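Side-chain contacts in tube-forming protein in Mycobacterial Envelpe, TiME (Mycolicibacterium smegmatis, PDB 7CU9), which probably forms a tube across the mycobacterial outer envelope that may serve as a secretion channel for proteins: residues Ala11-Gly16 / Gln185-Gln190; Asn20-Pro25 / Ala78-Lys83; Asp139-Glu144 / Asp148-Asn153; Leu163-Cys168 / Asn178-Ala183. All blocks are in the same frame, centred on the assembly; numbering follows the deposited sequence.

Contact 1 (Ala11-Gly16 / Gln185-Gln190); sequences AVMPKG and QNTLGQ
Two first torsions set up the meeting of Thr187 with Ala11 and Met13: Thr187 places OG1 between its own backbone N and carbonyl carbon (chi1 73°), which leaves CG2 beside that N, while Met13 carries CG next to its backbone N and then bends at chi2 and chi3 until CE comes round to the threonine. Hydroxyl and methyl of Thr187 thereby take different partners. OG1 sits against the alanine, 3.1 Å from Ala11 CA and 3.2 Å from Ala11 CB, an approach to carbon rather than to any polar atom. CG2 meets the thioether end, Met13 CE, tip to tip at 3.8 Å. Next along the chain, Leu188 adds its CD2 branch at 4.0 Å from Ala11 CB, so the alanine methyl has the hydroxyl oxygen and a leucine methyl as neighbours. The type I turn from Gln185 to Leu188, closed by Leu188 N to Gln185 O at 3.1 Å, presents both side chains just after helix 174-185. No hydrogen bond joins the two segments; the chemistry implies van der Waals packing, mostly of methyls, between segments near the two ends of the chain, with the hydroxyl's polarity met by Met184 O on that helix.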
loop_
_atom_site.group_PDB
_atom_site.type_symbol
_atom_site.label_atom_id
_atom_site.label_comp_id
_atom_site.label_asym_id
_atom_site.label_seq_id
_atom_site.Cartn_x
_atom_site.Cartn_y
_atom_site.Cartn_z
ATOM N N ALA B 11 4.724 22.692 -2.151
ATOM C CA ALA B 11 5.074 21.709 -1.096
ATOM C C ALA B 11 3.994 20.622 -0.978
ATOM O O ALA B 11 4.268 19.580 -0.360
ATOM C CB ALA B 11 5.294 22.407 0.223
ATOM N N VAL B 12 2.807 20.849 -1.535
ATOM C CA VAL B 12 1.674 19.879 -1.469
ATOM C C VAL B 12 1.731 19.005 -2.722
ATOM O O VAL B 12 1.579 19.550 -3.831
ATOM C CB VAL B 12 0.321 20.597 -1.329
ATOM C CG1 VAL B 12 -0.838 19.610 -1.297
ATOM C CG2 VAL B 12 0.288 21.503 -0.112
ATOM N N MET B 13 1.965 17.702 -2.549
ATOM C CA MET B 13 2.112 16.747 -3.675
ATOM C C MET B 13 0.750 16.551 -4.334
ATOM O O MET B 13 -0.246 16.306 -3.654
ATOM C CB MET B 13 2.658 15.399 -3.195
ATOM C CG MET B 13 4.059 15.472 -2.610
ATOM S SD MET B 13 5.290 16.109 -3.782
ATOM C CE MET B 13 5.424 17.813 -3.246
ATOM N N PRO B 14 0.664 16.675 -5.677
ATOM C CA PRO B 14 -0.590 16.440 -6.388
ATOM C C PRO B 14 -0.922 14.943 -6.455
ATOM O O PRO B 14 -0.063 14.134 -6.148
ATOM C CB PRO B 14 -0.305 17.033 -7.775
ATOM C CG PRO B 14 1.173 16.820 -7.960
ATOM C CD PRO B 14 1.768 17.032 -6.581
ATOM N N LYS B 15 -2.156 14.614 -6.847
ATOM C CA LYS B 15 -2.680 13.220 -6.811
ATOM C C LYS B 15 -1.754 12.273 -7.591
ATOM O O LYS B 15 -1.572 11.136 -7.128
ATOM C CB LYS B 15 -4.128 13.163 -7.305
ATOM C CG LYS B 15 -4.394 13.691 -8.706
ATOM C CD LYS B 15 -5.847 13.539 -9.092
ATOM C CE LYS B 15 -6.155 14.040 -10.486
ATOM N NZ LYS B 15 -7.618 14.153 -10.698
ATOM N N GLY B 16 -1.182 12.707 -8.721
ATOM C CA GLY B 16 -0.246 11.885 -9.516
ATOM C C GLY B 16 0.956 11.444 -8.697
ATOM O O GLY B 16 1.322 10.259 -8.742
ATOM N N GLN B 185 9.084 17.898 2.337
ATOM C CA GLN B 185 10.239 18.626 2.924
ATOM C C GLN B 185 11.232 18.993 1.815
ATOM O O GLN B 185 11.848 20.072 1.903
ATOM C CB GLN B 185 10.916 17.802 4.015
ATOM C CG GLN B 185 12.119 18.521 4.606
ATOM C CD GLN B 185 12.674 17.868 5.846
ATOM O OE1 GLN B 185 12.012 17.076 6.508
ATOM N NE2 GLN B 185 13.898 18.239 6.192
ATOM N N ASN B 186 11.377 18.139 0.798
ATOM C CA ASN B 186 12.366 18.339 -0.298
ATOM C C ASN B 186 12.053 19.610 -1.101
ATOM O O ASN B 186 12.962 20.075 -1.807
ATOM C CB ASN B 186 12.461 17.112 -1.210
ATOM C CG ASN B 186 13.166 15.941 -0.560
ATOM O OD1 ASN B 186 13.874 16.102 0.431
ATOM N ND2 ASN B 186 12.988 14.754 -1.119
ATOM N N THR B 187 10.841 20.169 -1.001
ATOM C CA THR B 187 10.414 21.383 -1.755
ATOM C C THR B 187 10.639 22.676 -0.953
ATOM O O THR B 187 10.383 23.750 -1.518
ATOM C CB THR B 187 8.926 21.325 -2.119
ATOM O OG1 THR B 187 8.172 21.543 -0.925
ATOM C CG2 THR B 187 8.520 20.021 -2.771
ATOM N N LEU B 188 11.048 22.600 0.315
ATOM C CA LEU B 188 10.938 23.757 1.246
ATOM C C LEU B 188 12.126 24.716 1.096
ATOM O O LEU B 188 12.067 25.802 1.699
ATOM C CB LEU B 188 10.838 23.245 2.684
ATOM C CG LEU B 188 9.589 22.425 3.009
ATOM C CD1 LEU B 188 9.610 22.016 4.469
ATOM C CD2 LEU B 188 8.311 23.183 2.682
ATOM N N GLY B 189 13.163 24.337 0.346
ATOM C CA GLY B 189 14.332 25.198 0.083
ATOM C C GLY B 189 15.118 25.512 1.343
ATOM O O GLY B 189 15.677 26.624 1.416
ATOM N N GLN B 190 15.212 24.576 2.294
ATOM C CA GLN B 190 15.804 24.858 3.629
ATOM C C GLN B 190 17.285 24.475 3.729
ATOM O O GLN B 190 17.905 24.842 4.740
ATOM C CB GLN B 190 15.004 24.167 4.728
ATOM C CG GLN B 190 13.589 24.707 4.820
ATOM C CD GLN B 190 12.892 24.278 6.084
ATOM O OE1 GLN B 190 13.423 23.505 6.879
ATOM N NE2 GLN B 190 11.687 24.788 6.278
#

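Contact 2 (Asn20-Pro25 / Ala78-Lys83); sequences NIVGAP and ATHLVK
Ala24 CB lies over one face of the His80 imidazole, and this is the tight part of the contact. The methyl stands 3.8 Å from the ring centroid and 26° off the ring normal, a CH-pi arrangement displaced toward the rim, so that the closest ring atom is His80 NE2 at 3.5 Å from Ala24 CB. His80 has CG beside its backbone N (chi1 -68°), and chi2 of -93° turns the ring to present that face to the alanine. Deeper in, Val22 CG1 and Val82 CG2 meet at 3.9 Å; the valines point past one another, touching through one methyl each. Between these points the packing is looser: Val22 CG2 comes to His80 ND1 only at 4.4 Å, obliquely. His80 is partly exposed, in contrast to the buried valines, and a glycerol, probably from the crystallisation liquor, lies about 4 Å from its side chain. Leu180 of helix 174-185 also packs on Val82, and Ala176 on Val22. Gly23, with positive phi, ends helix 15-22 and turns the chain so that Ala24 follows Val22 onto strand 77-89: helix-on-sheet packing in a PknH-like extracellular domain, consistent with the antiparallel sheet and helices of the Mog1p/PsbP clan.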
loop_
_atom_site.group_PDB
_atom_site.type_symbol
_atom_site.label_atom_id
_atom_site.label_comp_id
_atom_site.label_asym_id
_atom_site.label_seq_id
_atom_site.Cartn_x
_atom_site.Cartn_y
_atom_site.Cartn_z
ATOM N N ASN B 20 2.033 7.684 -7.055
ATOM C CA ASN B 20 3.399 7.123 -7.209
ATOM C C ASN B 20 3.967 6.714 -5.847
ATOM O O ASN B 20 4.744 5.746 -5.802
ATOM C CB ASN B 20 4.342 8.104 -7.907
ATOM C CG ASN B 20 4.034 8.246 -9.382
ATOM O OD1 ASN B 20 3.324 7.420 -9.958
ATOM N ND2 ASN B 20 4.566 9.285 -10.000
ATOM N N ILE B 21 3.618 7.440 -4.781
ATOM C CA ILE B 21 4.174 7.205 -3.416
ATOM C C ILE B 21 3.458 6.023 -2.748
ATOM O O ILE B 21 4.158 5.196 -2.146
ATOM C CB ILE B 21 4.102 8.494 -2.578
ATOM C CG1 ILE B 21 5.072 9.542 -3.125
ATOM C CG2 ILE B 21 4.350 8.207 -1.103
ATOM C CD1 ILE B 21 4.823 10.933 -2.607
ATOM N N VAL B 22 2.126 5.956 -2.799
ATOM C CA VAL B 22 1.352 4.884 -2.098
ATOM C C VAL B 22 1.327 3.606 -2.946
ATOM O O VAL B 22 1.021 2.542 -2.374
ATOM C CB VAL B 22 -0.073 5.326 -1.707
ATOM C CG1 VAL B 22 -0.043 6.527 -0.778
ATOM C CG2 VAL B 22 -0.973 5.586 -2.902
ATOM N N GLY B 23 1.624 3.698 -4.244
ATOM C CA GLY B 23 1.586 2.549 -5.173
ATOM C C GLY B 23 0.170 2.057 -5.411
ATOM O O GLY B 23 -0.066 0.835 -5.328
ATOM N N ALA B 24 -0.758 2.978 -5.665
ATOM C CA ALA B 24 -2.170 2.678 -5.977
ATOM C C ALA B 24 -2.780 3.855 -6.725
ATOM O O ALA B 24 -2.288 4.981 -6.624
ATOM C CB ALA B 24 -2.932 2.375 -4.710
ATOM N N PRO B 25 -3.867 3.637 -7.494
ATOM C CA PRO B 25 -4.542 4.734 -8.186
ATOM C C PRO B 25 -5.082 5.773 -7.192
ATOM O O PRO B 25 -5.649 5.402 -6.180
ATOM C CB PRO B 25 -5.680 4.038 -8.950
ATOM C CG PRO B 25 -5.207 2.609 -9.079
ATOM C CD PRO B 25 -4.480 2.330 -7.783
ATOM N N ALA B 78 -12.633 5.973 -0.780
ATOM C CA ALA B 78 -11.501 6.364 0.092
ATOM C C ALA B 78 -10.654 5.137 0.453
ATOM O O ALA B 78 -9.989 5.173 1.504
ATOM C CB ALA B 78 -12.027 7.061 1.321
ATOM N N THR B 79 -10.636 4.097 -0.389
ATOM C CA THR B 79 -9.837 2.868 -0.130
ATOM C C THR B 79 -8.418 3.289 0.276
ATOM O O THR B 79 -7.909 2.791 1.307
ATOM C CB THR B 79 -9.842 1.935 -1.347
ATOM O OG1 THR B 79 -11.178 1.468 -1.552
ATOM C CG2 THR B 79 -8.916 0.754 -1.164
ATOM N N HIS B 80 -7.803 4.163 -0.519
ATOM C CA HIS B 80 -6.617 4.966 -0.125
ATOM C C HIS B 80 -7.096 6.405 0.058
ATOM O O HIS B 80 -7.794 6.910 -0.848
ATOM C CB HIS B 80 -5.470 4.832 -1.146
ATOM C CG HIS B 80 -4.847 3.474 -1.198
ATOM N ND1 HIS B 80 -3.741 3.141 -0.451
ATOM C CD2 HIS B 80 -5.157 2.373 -1.921
ATOM C CE1 HIS B 80 -3.398 1.891 -0.705
ATOM N NE2 HIS B 80 -4.256 1.400 -1.607
ATOM N N LEU B 81 -6.800 7.013 1.209
ATOM C CA LEU B 81 -7.013 8.460 1.448
ATOM C C LEU B 81 -5.702 9.037 1.975
ATOM O O LEU B 81 -5.090 8.429 2.876
ATOM C CB LEU B 81 -8.165 8.709 2.424
ATOM C CG LEU B 81 -8.470 10.184 2.693
ATOM C CD1 LEU B 81 -9.949 10.412 2.956
ATOM C CD2 LEU B 81 -7.638 10.719 3.851
ATOM N N VAL B 82 -5.287 10.162 1.404
ATOM C CA VAL B 82 -4.002 10.826 1.741
ATOM C C VAL B 82 -4.291 12.306 1.962
ATOM O O VAL B 82 -4.934 12.931 1.104
ATOM C CB VAL B 82 -2.949 10.606 0.644
ATOM C CG1 VAL B 82 -1.657 11.347 0.948
ATOM C CG2 VAL B 82 -2.688 9.124 0.434
ATOM N N LYS B 83 -3.817 12.851 3.073
ATOM C CA LYS B 83 -4.013 14.283 3.380
ATOM C C LYS B 83 -2.650 14.904 3.678
ATOM O O LYS B 83 -1.771 14.229 4.239
ATOM C CB LYS B 83 -5.015 14.448 4.522
ATOM C CG LYS B 83 -5.537 15.862 4.728
ATOM C CD LYS B 83 -6.679 15.884 5.697
ATOM C CE LYS B 83 -7.231 17.262 5.959
ATOM N NZ LYS B 83 -8.481 17.193 6.750
#

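Contact 3 (Asp139-Glu144 / Asp148-Asn153); sequences DWVKQE and DRRCFN
Asp139 begins the pairing with a CA-H...O contact to Asn153 O, while its carboxylate hydrogen-bonds to Thr154 OG1. Trp140 and Asn153 form a hydrogen-bonded pair: Asn153 N gives a 2.9 Å bond to Trp140 O, and Trp140 N reaches Asn153 O at 3.2 Å. Above the backbone, Asn153 CB lies over the indole, 3.5 Å from the centroid of the five-membered ring, and the amide and ring planes differ by 11°. Chi1 of 66° puts Trp140 CG between backbone N and carbonyl carbon, which lays the indole against Asn153; its NE1 hydrogen-bonds to Trp49 O.

Val141, on the other face, forms an antiparallel non-hydrogen-bonded pair with Phe152; its CG2 stands 3.8 Å from the phenyl centroid, over one face. Lys142 returns to the tryptophan's face and the hydrogen-bonded pattern, Cys151 N to Lys142 O measuring 2.8 Å. Its extended chain runs along the cysteine, with CE 3.8 Å from Cys151 SG, before NZ hydrogen-bonds to Ala50 O. Gln143 lies across Arg150, OE1 being 3.6 Å from Arg150 CD, while NE2 hydrogen-bonds to Thr147 O. At Glu144, the amide N hydrogen-bonds to Arg149 O, but OE1 stays 4.5 Å from Arg149 NE, and the guanidinium hydrogen-bonds instead to Ala78 O and Thr79 O.

The result is a beta hairpin with its axes 166° apart. Strand 123-129 flanks segment 139-144 and strand 161-169 flanks segment 148-153, the latter also tied by the Cys151-Cys168 disulfide; Trp49 of helix 47-50 stacks on Trp140.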
loop_
_atom_site.group_PDB
_atom_site.type_symbol
_atom_site.label_atom_id
_atom_site.label_comp_id
_atom_site.label_asym_id
_atom_site.label_seq_id
_atom_site.Cartn_x
_atom_site.Cartn_y
_atom_site.Cartn_z
ATOM N N ASP B 139 4.693 11.212 15.485
ATOM C CA ASP B 139 3.962 10.209 14.676
ATOM C C ASP B 139 2.878 9.586 15.544
ATOM O O ASP B 139 3.067 9.453 16.772
ATOM C CB ASP B 139 4.896 9.133 14.131
ATOM C CG ASP B 139 5.928 9.653 13.146
ATOM O OD1 ASP B 139 5.876 10.853 12.810
ATOM O OD2 ASP B 139 6.780 8.851 12.742
ATOM N N TRP B 140 1.769 9.213 14.926
ATOM C CA TRP B 140 0.707 8.460 15.625
ATOM C C TRP B 140 -0.141 7.733 14.593
ATOM O O TRP B 140 -0.025 8.031 13.386
ATOM C CB TRP B 140 -0.135 9.381 16.506
ATOM C CG TRP B 140 -0.947 10.386 15.748
ATOM C CD1 TRP B 140 -2.198 10.216 15.231
ATOM C CD2 TRP B 140 -0.569 11.738 15.446
ATOM N NE1 TRP B 140 -2.623 11.369 14.626
ATOM C CE2 TRP B 140 -1.640 12.317 14.735
ATOM C CE3 TRP B 140 0.566 12.510 15.709
ATOM C CZ2 TRP B 140 -1.615 13.641 14.301
ATOM C CZ3 TRP B 140 0.593 13.816 15.271
ATOM C CH2 TRP B 140 -0.481 14.371 14.575
ATOM N N VAL B 141 -0.948 6.803 15.080
ATOM C CA VAL B 141 -1.846 5.967 14.247
ATOM C C VAL B 141 -3.246 6.034 14.848
ATOM O O VAL B 141 -3.362 6.071 16.080
ATOM C CB VAL B 141 -1.325 4.522 14.172
ATOM C CG1 VAL B 141 -2.229 3.654 13.310
ATOM C CG2 VAL B 141 0.109 4.473 13.674
ATOM N N LYS B 142 -4.267 6.062 14.000
ATOM C CA LYS B 142 -5.659 5.812 14.442
ATOM C C LYS B 142 -6.207 4.648 13.621
ATOM O O LYS B 142 -5.913 4.553 12.421
ATOM C CB LYS B 142 -6.509 7.085 14.397
ATOM C CG LYS B 142 -6.692 7.728 13.034
ATOM C CD LYS B 142 -7.736 8.838 13.036
ATOM C CE LYS B 142 -8.112 9.271 11.634
ATOM N NZ LYS B 142 -9.290 10.166 11.633
ATOM N N GLN B 143 -6.930 3.758 14.289
ATOM C CA GLN B 143 -7.534 2.560 13.666
ATOM C C GLN B 143 -9.047 2.658 13.820
ATOM O O GLN B 143 -9.511 2.936 14.944
ATOM C CB GLN B 143 -7.016 1.286 14.322
ATOM C CG GLN B 143 -7.633 0.032 13.721
ATOM C CD GLN B 143 -6.819 -1.209 13.977
ATOM O OE1 GLN B 143 -5.830 -1.196 14.706
ATOM N NE2 GLN B 143 -7.232 -2.302 13.359
ATOM N N GLU B 144 -9.787 2.444 12.735
ATOM C CA GLU B 144 -11.267 2.514 12.776
ATOM C C GLU B 144 -11.780 1.221 13.413
ATOM O O GLU B 144 -11.373 0.130 12.966
ATOM C CB GLU B 144 -11.850 2.765 11.388
ATOM C CG GLU B 144 -13.340 3.041 11.429
ATOM C CD GLU B 144 -13.935 3.571 10.139
ATOM O OE1 GLU B 144 -13.293 3.424 9.085
ATOM O OE2 GLU B 144 -15.044 4.138 10.200
ATOM N N ASP B 148 -9.662 -3.119 9.655
ATOM C CA ASP B 148 -8.183 -3.109 9.527
ATOM C C ASP B 148 -7.740 -1.775 8.914
ATOM O O ASP B 148 -6.602 -1.707 8.430
ATOM C CB ASP B 148 -7.690 -4.305 8.710
ATOM C CG ASP B 148 -8.151 -4.329 7.263
ATOM O OD1 ASP B 148 -9.013 -3.503 6.899
ATOM O OD2 ASP B 148 -7.642 -5.181 6.505
ATOM N N ARG B 149 -8.603 -0.756 8.909
ATOM C CA ARG B 149 -8.251 0.568 8.338
ATOM C C ARG B 149 -7.467 1.370 9.380
ATOM O O ARG B 149 -7.999 1.623 10.483
ATOM C CB ARG B 149 -9.492 1.338 7.893
ATOM C CG ARG B 149 -9.157 2.660 7.220
ATOM C CD ARG B 149 -10.410 3.295 6.672
ATOM N NE ARG B 149 -10.197 4.542 5.955
ATOM C CZ ARG B 149 -9.774 4.656 4.698
ATOM N NH1 ARG B 149 -9.447 3.591 3.985
ATOM N NH2 ARG B 149 -9.665 5.861 4.161
ATOM N N ARG B 150 -6.245 1.770 9.032
ATOM C CA ARG B 150 -5.388 2.589 9.918
ATOM C C ARG B 150 -4.909 3.813 9.143
ATOM O O ARG B 150 -4.613 3.695 7.943
ATOM C CB ARG B 150 -4.218 1.782 10.484
ATOM C CG ARG B 150 -4.671 0.687 11.440
ATOM C CD ARG B 150 -3.533 0.054 12.198
ATOM N NE ARG B 150 -2.663 -0.673 11.280
ATOM C CZ ARG B 150 -1.410 -1.028 11.536
ATOM N NH1 ARG B 150 -0.853 -0.751 12.704
ATOM N NH2 ARG B 150 -0.709 -1.671 10.617
ATOM N N CYS B 151 -4.895 4.951 9.826
ATOM C CA CYS B 151 -4.321 6.216 9.321
ATOM C C CYS B 151 -2.993 6.434 10.038
ATOM O O CYS B 151 -3.010 6.574 11.266
ATOM C CB CYS B 151 -5.260 7.387 9.560
ATOM S SG CYS B 151 -6.845 7.217 8.696
ATOM N N PHE B 152 -1.896 6.425 9.287
ATOM C CA PHE B 152 -0.539 6.746 9.783
ATOM C C PHE B 152 -0.297 8.239 9.569
ATOM O O PHE B 152 -0.445 8.738 8.440
ATOM C CB PHE B 152 0.509 5.880 9.090
ATOM C CG PHE B 152 0.581 4.484 9.648
ATOM C CD1 PHE B 152 -0.430 3.569 9.397
ATOM C CD2 PHE B 152 1.639 4.096 10.452
ATOM C CE1 PHE B 152 -0.373 2.288 9.927
ATOM C CE2 PHE B 152 1.695 2.816 10.980
ATOM C CZ PHE B 152 0.686 1.917 10.719
ATOM N N ASN B 153 0.038 8.927 10.654
ATOM C CA ASN B 153 0.182 10.403 10.683
ATOM C C ASN B 153 1.625 10.745 11.030
ATOM O O ASN B 153 2.208 10.062 11.886
ATOM C CB ASN B 153 -0.744 11.038 11.715
ATOM C CG ASN B 153 -2.212 10.811 11.429
ATOM O OD1 ASN B 153 -2.898 11.716 10.969
ATOM N ND2 ASN B 153 -2.701 9.615 11.711
#

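Contact 4 (Leu163-Cys168 / Asn178-Ala183); sequences LQAKVC and NVLAGA
Ala165 CB and Leu180 CD2 make the closest approach, 3.9 Å apart, near the point where the strand and helix backbones come nearest, Ala165 CA to Ala181 CA being 6.2 Å. In Leu180, chi1 of 176° sends CG toward the sheet and chi2 of 54° sets the CD2 branch; the same methyl also lies 4.4 Å from Val167 CG2, so one leucine branch spans two alternate strand residues. At the other end, Leu163 CD1 meets Ala181 CB at 4.1 Å. All five residues are buried and the contact is apolar throughout, with no hydrogen bond between the segments.

Leu163, Ala165 and Val167 alternate with Gln164 and Lys166, whose side chains leave by the opposite face of strand 161-169. This is a helix packed on an antiparallel sheet: the axes approach to 8.3 Å and run 150° apart, nearly antiparallel, as a chain does when it turns from strand 161-169 straight back into helix 174-185. With only a methyl each, Ala165 and Ala181 let the two backbones come this close.

In the second shell, Val177 and Met184 of the same helix pack on Ala165, and Val177 reaches Val167 as well. Leu180 is further bounded by Gln84 of strand 77-89 and by Met13, while Ala181 rests on Thr154 and Arg156 of strand 150-158. On the far face, Lys166 NZ forms a salt bridge with Asp51 OD1.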
loop_
_atom_site.group_PDB
_atom_site.type_symbol
_atom_site.label_atom_id
_atom_site.label_comp_id
_atom_site.label_asym_id
_atom_site.label_seq_id
_atom_site.Cartn_x
_atom_site.Cartn_y
_atom_site.Cartn_z
ATOM N N LEU B 163 4.723 20.833 8.888
ATOM C CA LEU B 163 4.028 20.017 7.870
ATOM C C LEU B 163 3.414 18.790 8.537
ATOM O O LEU B 163 3.930 18.296 9.563
ATOM C CB LEU B 163 4.975 19.687 6.716
ATOM C CG LEU B 163 6.108 18.714 7.013
ATOM C CD1 LEU B 163 5.659 17.275 6.811
ATOM C CD2 LEU B 163 7.321 19.000 6.135
ATOM N N GLN B 164 2.300 18.349 7.978
ATOM C CA GLN B 164 1.596 17.142 8.447
ATOM C C GLN B 164 1.215 16.331 7.220
ATOM O O GLN B 164 0.869 16.920 6.183
ATOM C CB GLN B 164 0.371 17.514 9.275
ATOM C CG GLN B 164 0.705 18.257 10.559
ATOM C CD GLN B 164 -0.544 18.423 11.385
ATOM O OE1 GLN B 164 -1.479 19.110 10.982
ATOM N NE2 GLN B 164 -0.589 17.757 12.530
ATOM N N ALA B 165 1.281 15.014 7.348
ATOM C CA ALA B 165 0.792 14.089 6.311
ATOM C C ALA B 165 0.104 12.918 6.995
ATOM O O ALA B 165 0.476 12.559 8.123
ATOM C CB ALA B 165 1.921 13.645 5.426
ATOM N N LYS B 166 -0.891 12.370 6.310
ATOM C CA LYS B 166 -1.734 11.264 6.805
ATOM C C LYS B 166 -1.982 10.330 5.625
ATOM O O LYS B 166 -2.399 10.823 4.566
ATOM C CB LYS B 166 -3.029 11.840 7.379
ATOM C CG LYS B 166 -4.075 10.828 7.816
ATOM C CD LYS B 166 -5.364 11.483 8.251
ATOM C CE LYS B 166 -6.238 11.889 7.082
ATOM N NZ LYS B 166 -7.512 12.496 7.527
ATOM N N VAL B 167 -1.699 9.044 5.803
ATOM C CA VAL B 167 -2.012 7.992 4.797
ATOM C C VAL B 167 -2.934 6.978 5.467
ATOM O O VAL B 167 -2.518 6.383 6.473
ATOM C CB VAL B 167 -0.742 7.338 4.233
ATOM C CG1 VAL B 167 -1.088 6.155 3.344
ATOM C CG2 VAL B 167 0.113 8.348 3.476
ATOM N N CYS B 168 -4.147 6.836 4.926
ATOM C CA CYS B 168 -5.213 5.946 5.442
ATOM C C CYS B 168 -5.399 4.796 4.454
ATOM O O CYS B 168 -5.483 5.050 3.239
ATOM C CB CYS B 168 -6.532 6.684 5.602
ATOM S SG CYS B 168 -6.482 8.058 6.783
ATOM N N ASN B 178 5.908 8.391 5.354
ATOM C CA ASN B 178 7.319 8.828 5.532
ATOM C C ASN B 178 7.890 9.278 4.184
ATOM O O ASN B 178 8.561 10.323 4.147
ATOM C CB ASN B 178 8.170 7.741 6.186
ATOM C CG ASN B 178 7.817 7.550 7.643
ATOM O OD1 ASN B 178 7.165 8.403 8.243
ATOM N ND2 ASN B 178 8.222 6.426 8.211
ATOM N N VAL B 179 7.628 8.536 3.105
ATOM C CA VAL B 179 8.093 8.951 1.749
ATOM C C VAL B 179 7.444 10.301 1.414
ATOM O O VAL B 179 8.148 11.206 0.936
ATOM C CB VAL B 179 7.779 7.893 0.675
ATOM C CG1 VAL B 179 8.026 8.435 -0.721
ATOM C CG2 VAL B 179 8.573 6.615 0.896
ATOM N N LEU B 180 6.144 10.430 1.672
ATOM C CA LEU B 180 5.358 11.647 1.345
ATOM C C LEU B 180 5.913 12.843 2.126
ATOM O O LEU B 180 6.161 13.883 1.503
ATOM C CB LEU B 180 3.886 11.395 1.672
ATOM C CG LEU B 180 2.946 12.587 1.491
ATOM C CD1 LEU B 180 3.064 13.189 0.093
ATOM C CD2 LEU B 180 1.514 12.181 1.788
ATOM N N ALA B 181 6.084 12.717 3.442
ATOM C CA ALA B 181 6.633 13.806 4.281
ATOM C C ALA B 181 8.023 14.198 3.765
ATOM O O ALA B 181 8.329 15.402 3.753
ATOM C CB ALA B 181 6.660 13.412 5.735
ATOM N N GLY B 182 8.837 13.222 3.357
ATOM C CA GLY B 182 10.155 13.483 2.746
ATOM C C GLY B 182 10.022 14.317 1.481
ATOM O O GLY B 182 10.765 15.303 1.323
ATOM N N ALA B 183 9.092 13.951 0.599
ATOM C CA ALA B 183 8.852 14.643 -0.687
ATOM C C ALA B 183 8.416 16.087 -0.419
ATOM O O ALA B 183 8.882 16.999 -1.124
ATOM C CB ALA B 183 7.824 13.895 -1.499
#

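Contacts 2 and 4 are buried, contact 4 lying nearest the chain's middle at about 7 Å between centres; contacts 1 and 3 are partly buried. Contacts 1, 2 and 4 pack without hydrogen bonds across their segments: contact 4 is purely apolar, contact 1 adds a hydroxyl and contact 2 a CH-pi contact to histidine. Contact 3, within the sheet, adds regular backbone bonding to its side-chain pairs. Leu180 of contact 4 touches Met13 of contact 1 and Val82 of contact 2, joining three contacts on one face. Contacts 1 and 2 share helix 15-22, while contacts 2, 3 and 4 reach the same sheet. Contacts 1 and 3, on opposite sides of the centre, do not touch.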